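Local coordinates for uncharacterized aldehyde dehydrogenase AldY (PDB 4DNG), which probably oxidises aldehydes to carboxylates with NAD(+) and may help protect cells against stress from ethanol and related compounds, at residues V326-L339 with G356-F368. Numbering follows the deposited sequence.
Sequences VGPLINERQIEKAL and GKRVGNVLTPYVF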
loop_
_atom_site.group_PDB
_atom_site.type_symbol
_atom_site.label_atom_id
_atom_site.label_comp_id
_atom_site.label_asym_id
_atom_site.label_seq_id
_atom_site.Cartn_x
_atom_site.Cartn_y
_atom_site.Cartn_z
ATOM N N VAL A 326 22.793 2.872 30.713
ATOM C CA VAL A 326 22.339 1.534 30.426
ATOM C C VAL A 326 21.464 1.064 31.584
ATOM O O VAL A 326 21.959 0.796 32.690
ATOM C CB VAL A 326 23.507 0.566 30.158
ATOM C CG1 VAL A 326 22.999 -0.715 29.533
ATOM C CG2 VAL A 326 24.508 1.207 29.215
ATOM N N GLY A 327 20.152 1.018 31.330
ATOM C CA GLY A 327 19.205 0.498 32.293
ATOM C C GLY A 327 18.816 -0.928 31.935
ATOM O O GLY A 327 19.481 -1.589 31.127
ATOM N N PRO A 328 17.707 -1.404 32.513
ATOM C CA PRO A 328 17.358 -2.806 32.423
ATOM C C PRO A 328 16.775 -3.123 31.086
ATOM O O PRO A 328 16.316 -2.217 30.400
ATOM C CB PRO A 328 16.296 -2.983 33.523
ATOM C CG PRO A 328 15.840 -1.608 33.909
ATOM C CD PRO A 328 16.666 -0.599 33.182
ATOM N N LEU A 329 16.805 -4.392 30.693
ATOM C CA LEU A 329 16.036 -4.787 29.507
ATOM C C LEU A 329 14.560 -4.941 29.895
ATOM O O LEU A 329 14.245 -5.181 31.065
ATOM C CB LEU A 329 16.588 -6.064 28.866
ATOM C CG LEU A 329 17.987 -5.941 28.255
ATOM C CD1 LEU A 329 18.350 -7.200 27.475
ATOM C CD2 LEU A 329 18.092 -4.707 27.363
ATOM N N ILE A 330 13.672 -4.806 28.914
ATOM C CA ILE A 330 12.233 -4.762 29.142
ATOM C C ILE A 330 11.671 -5.900 30.025
ATOM O O ILE A 330 10.802 -5.667 30.850
ATOM C CB ILE A 330 11.489 -4.675 27.794
ATOM C CG1 ILE A 330 9.958 -4.549 27.969
ATOM C CG2 ILE A 330 11.854 -5.871 26.941
ATOM C CD1 ILE A 330 9.495 -3.355 28.792
ATOM N N ASN A 331 12.181 -7.114 29.851
ATOM C CA ASN A 331 11.770 -8.260 30.654
ATOM C C ASN A 331 12.827 -9.384 30.638
ATOM O O ASN A 331 13.858 -9.276 29.977
ATOM C CB ASN A 331 10.415 -8.794 30.159
ATOM C CG ASN A 331 10.487 -9.335 28.745
ATOM O OD1 ASN A 331 11.393 -10.090 28.405
ATOM N ND2 ASN A 331 9.543 -8.926 27.905
ATOM N N GLU A 332 12.531 -10.477 31.330
ATOM C CA GLU A 332 13.435 -11.622 31.461
ATOM C C GLU A 332 13.620 -12.418 30.167
ATOM O O GLU A 332 14.701 -12.957 29.933
ATOM C CB GLU A 332 12.929 -12.552 32.567
ATOM C CG GLU A 332 13.764 -13.796 32.819
ATOM C CD GLU A 332 14.836 -13.598 33.872
ATOM O OE1 GLU A 332 14.580 -12.901 34.883
ATOM O OE2 GLU A 332 15.938 -14.160 33.690
ATOM N N ARG A 333 12.573 -12.508 29.344
ATOM C CA ARG A 333 12.686 -13.223 28.079
ATOM C C ARG A 333 13.701 -12.551 27.145
ATOM O O ARG A 333 14.364 -13.236 26.364
ATOM C CB ARG A 333 11.334 -13.375 27.388
ATOM C CG ARG A 333 10.606 -14.676 27.705
ATOM C CD ARG A 333 9.323 -14.847 26.888
ATOM N NE ARG A 333 8.229 -13.981 27.350
ATOM C CZ ARG A 333 7.668 -12.995 26.642
ATOM N NH1 ARG A 333 8.070 -12.722 25.404
ATOM N NH2 ARG A 333 6.686 -12.280 27.174
ATOM N N GLN A 334 13.823 -11.224 27.244
ATOM C CA GLN A 334 14.796 -10.463 26.444
ATOM C C GLN A 334 16.223 -10.758 26.864
ATOM O O GLN A 334 17.099 -10.871 26.008
ATOM C CB GLN A 334 14.560 -8.956 26.549
ATOM C CG GLN A 334 13.317 -8.492 25.826
ATOM C CD GLN A 334 13.431 -8.641 24.333
ATOM O OE1 GLN A 334 12.800 -9.519 23.737
ATOM N NE2 GLN A 334 14.256 -7.794 23.712
ATOM N N ILE A 335 16.455 -10.874 28.175
ATOM C CA ILE A 335 17.782 -11.194 28.667
ATOM C C ILE A 335 18.229 -12.588 28.205
ATOM O O ILE A 335 19.299 -12.722 27.634
ATOM C CB ILE A 335 17.907 -11.036 30.191
ATOM C CG1 ILE A 335 17.747 -9.565 30.588
ATOM C CG2 ILE A 335 19.274 -11.500 30.651
ATOM C CD1 ILE A 335 17.349 -9.351 32.034
ATOM N N GLU A 336 17.404 -13.606 28.430
ATOM C CA GLU A 336 17.734 -14.980 28.020
ATOM C C GLU A 336 18.031 -15.008 26.515
ATOM O O GLU A 336 18.983 -15.653 26.071
ATOM C CB GLU A 336 16.609 -15.977 28.379
ATOM C CG GLU A 336 16.034 -15.866 29.791
ATOM C CD GLU A 336 16.741 -16.712 30.843
ATOM O OE1 GLU A 336 17.764 -17.367 30.533
ATOM O OE2 GLU A 336 16.260 -16.725 32.001
ATOM N N LYS A 337 17.226 -14.275 25.746
ATOM C CA LYS A 337 17.405 -14.160 24.303
ATOM C C LYS A 337 18.722 -13.505 23.941
ATOM O O LYS A 337 19.382 -13.914 22.991
ATOM C CB LYS A 337 16.245 -13.388 23.668
ATOM C CG LYS A 337 15.035 -14.246 23.364
ATOM C CD LYS A 337 14.121 -13.566 22.364
ATOM C CE LYS A 337 12.984 -14.487 21.957
ATOM N NZ LYS A 337 12.430 -14.085 20.633
ATOM N N ALA A 338 19.105 -12.492 24.702
ATOM C CA ALA A 338 20.355 -11.790 24.465
ATOM C C ALA A 338 21.533 -12.697 24.783
ATOM O O ALA A 338 22.436 -12.871 23.967
ATOM C CB ALA A 338 20.418 -10.537 25.318
ATOM N N LEU A 339 21.507 -13.276 25.979
ATOM C CA LEU A 339 22.569 -14.134 26.439
ATOM C C LEU A 339 22.786 -15.349 25.543
ATOM O O LEU A 339 23.927 -15.692 25.255
ATOM C CB LEU A 339 22.309 -14.567 27.868
ATOM C CG LEU A 339 22.571 -13.481 28.914
ATOM C CD1 LEU A 339 22.175 -13.996 30.293
ATOM C CD2 LEU A 339 24.021 -13.007 28.905
ATOM N N GLY A 356 30.381 -7.770 28.608
ATOM C CA GLY A 356 29.410 -7.322 29.601
ATOM C C GLY A 356 29.050 -8.436 30.572
ATOM O O GLY A 356 29.697 -9.492 30.588
ATOM N N LYS A 357 28.011 -8.205 31.373
ATOM C CA LYS A 357 27.564 -9.164 32.399
ATOM C C LYS A 357 26.126 -8.848 32.789
ATOM O O LYS A 357 25.590 -7.829 32.351
ATOM C CB LYS A 357 28.486 -9.146 33.636
ATOM C CG LYS A 357 28.282 -7.967 34.580
ATOM C CD LYS A 357 29.495 -7.784 35.480
ATOM C CE LYS A 357 29.260 -6.723 36.545
ATOM N NZ LYS A 357 28.627 -7.302 37.762
ATOM N N ARG A 358 25.520 -9.716 33.607
ATOM C CA ARG A 358 24.134 -9.550 34.033
ATOM C C ARG A 358 24.062 -9.130 35.490
ATOM O O ARG A 358 24.409 -9.909 36.376
ATOM C CB ARG A 358 23.324 -10.839 33.832
ATOM C CG ARG A 358 21.999 -10.815 34.585
ATOM C CD ARG A 358 21.017 -11.910 34.197
ATOM N NE ARG A 358 19.687 -11.577 34.701
ATOM C CZ ARG A 358 18.583 -12.297 34.510
ATOM N NH1 ARG A 358 17.428 -11.872 35.022
ATOM N NH2 ARG A 358 18.618 -13.428 33.804
ATOM N N VAL A 359 23.599 -7.908 35.731
ATOM C CA VAL A 359 23.341 -7.435 37.088
ATOM C C VAL A 359 21.835 -7.260 37.263
ATOM O O VAL A 359 21.249 -6.282 36.787
ATOM C CB VAL A 359 24.057 -6.099 37.401
ATOM C CG1 VAL A 359 23.986 -5.794 38.890
ATOM C CG2 VAL A 359 25.504 -6.133 36.942
ATOM N N GLY A 360 21.210 -8.206 37.952
ATOM C CA GLY A 360 19.764 -8.203 38.074
ATOM C C GLY A 360 19.199 -8.368 36.678
ATOM O O GLY A 360 19.509 -9.343 35.991
ATOM N N ASN A 361 18.397 -7.402 36.242
ATOM C CA ASN A 361 17.811 -7.462 34.908
ATOM C C ASN A 361 18.472 -6.486 33.908
ATOM O O ASN A 361 17.971 -6.265 32.787
ATOM C CB ASN A 361 16.283 -7.320 34.978
ATOM C CG ASN A 361 15.660 -8.242 36.023
ATOM O OD1 ASN A 361 15.225 -7.794 37.094
ATOM N ND2 ASN A 361 15.625 -9.541 35.721
ATOM N N VAL A 362 19.609 -5.924 34.327
ATOM C CA VAL A 362 20.442 -5.081 33.473
ATOM C C VAL A 362 21.513 -5.949 32.830
ATOM O O VAL A 362 22.207 -6.698 33.516
ATOM C CB VAL A 362 21.171 -3.981 34.293
ATOM C CG1 VAL A 362 22.129 -3.205 33.407
ATOM C CG2 VAL A 362 20.186 -3.022 34.972
ATOM N N LEU A 363 21.668 -5.871 31.520
ATOM C CA LEU A 363 22.939 -6.325 30.980
ATOM C C LEU A 363 23.806 -5.190 30.433
ATOM O O LEU A 363 23.329 -4.282 29.742
ATOM C CB LEU A 363 22.829 -7.560 30.071
ATOM C CG LEU A 363 22.174 -7.627 28.707
ATOM C CD1 LEU A 363 23.180 -7.308 27.616
ATOM C CD2 LEU A 363 21.655 -9.042 28.530
ATOM N N THR A 364 25.077 -5.243 30.829
ATOM C CA THR A 364 26.060 -4.220 30.544
ATOM C C THR A 364 26.555 -4.491 29.152
ATOM O O THR A 364 26.544 -5.645 28.724
ATOM C CB THR A 364 27.246 -4.322 31.500
ATOM O OG1 THR A 364 27.756 -5.655 31.440
ATOM C CG2 THR A 364 26.819 -3.992 32.945
ATOM N N PRO A 365 26.998 -3.431 28.449
ATOM C CA PRO A 365 27.298 -3.519 27.021
ATOM C C PRO A 365 28.261 -4.663 26.663
ATOM O O PRO A 365 29.205 -4.938 27.419
ATOM C CB PRO A 365 27.944 -2.161 26.704
ATOM C CG PRO A 365 27.505 -1.248 27.790
ATOM C CD PRO A 365 27.282 -2.092 29.004
ATOM N N TYR A 366 27.998 -5.323 25.530
ATOM C CA TYR A 366 28.944 -6.263 24.918
ATOM C C TYR A 366 29.353 -5.735 23.556
ATOM O O TYR A 366 28.506 -5.287 22.781
ATOM C CB TYR A 366 28.330 -7.653 24.721
ATOM C CG TYR A 366 28.045 -8.442 25.987
ATOM C CD1 TYR A 366 27.014 -8.063 26.863
ATOM C CD2 TYR A 366 28.774 -9.598 26.287
ATOM C CE1 TYR A 366 26.740 -8.798 28.012
ATOM C CE2 TYR A 366 28.510 -10.337 27.430
ATOM C CZ TYR A 366 27.491 -9.938 28.287
ATOM O OH TYR A 366 27.238 -10.673 29.425
ATOM N N VAL A 367 30.645 -5.798 23.253
ATOM C CA VAL A 367 31.113 -5.422 21.928
ATOM C C VAL A 367 31.884 -6.583 21.305
ATOM O O VAL A 367 32.934 -7.002 21.812
ATOM C CB VAL A 367 31.946 -4.108 21.923
ATOM C CG1 VAL A 367 32.389 -3.765 20.499
ATOM C CG2 VAL A 367 31.148 -2.939 22.526
ATOM N N PHE A 368 31.323 -7.112 20.222
ATOM C CA PHE A 368 31.981 -8.110 19.391
ATOM C C PHE A 368 32.701 -7.405 18.241
ATOM O O PHE A 368 32.182 -6.443 17.666
ATOM C CB PHE A 368 30.959 -9.102 18.843
ATOM C CG PHE A 368 30.412 -10.040 19.877
ATOM C CD1 PHE A 368 31.134 -11.165 20.263
ATOM C CD2 PHE A 368 29.166 -9.806 20.466
ATOM C CE1 PHE A 368 30.629 -12.041 21.220
ATOM C CE2 PHE A 368 28.661 -10.673 21.421
ATOM C CZ PHE A 368 29.395 -11.792 21.799
#
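The guanidinium of R358 lies with one face over I335, whose CD1 sits 3.8 Å above its plane and offset toward the rim, while the edges hold the polar partners. NH1 and NH2 grip the E332 carboxylate end-on, NH1 to OE1 at 3.0 Å and NH2 to OE2 at 2.8 Å. Both oxygens lie in or near the guanidinium plane and are met on their syn sides but from well out of the carboxylate plane; the planes are 41° apart, a twisted salt bridge. E336 OE2 is also near the guanidinium plane, too far from NH2 for a salt bridge. Along the adjoining NE/NH1 edge NE donates to G360 O at 2.6 Å and 176°, which fixes the group's rotation. CG of R358 stands anti to the backbone N (chi1 165°), and the chain runs extended to NE across I335. Were R358 cut back to an alanine, the E332 carboxylate would probably lose its mate and G360 O its donor, uncovering one flank of I335. The Y366 ring carries G356 N over the centre of one face and meets L339 CD2 with its OH. A type II' turn, V359 to V362, closes a β-hairpin on the mixed sheet of the aldehyde dehydrogenase catalytic domain, away from the annotated sites; strand 362-369 also pairs in parallel with 386-392, and helix 332-347 packs against the hairpin through I335 and A338. N331 OD1 caps that helix through Q334 N. Just before it, L329 N bonds to N361 O at 3.0 Å, tying loop to turn, while N361 OD1 is held by Q32. On the helix side, L363 CD2 packs against A338 CB (3.8 Å) and L329 CD1 (3.9 Å).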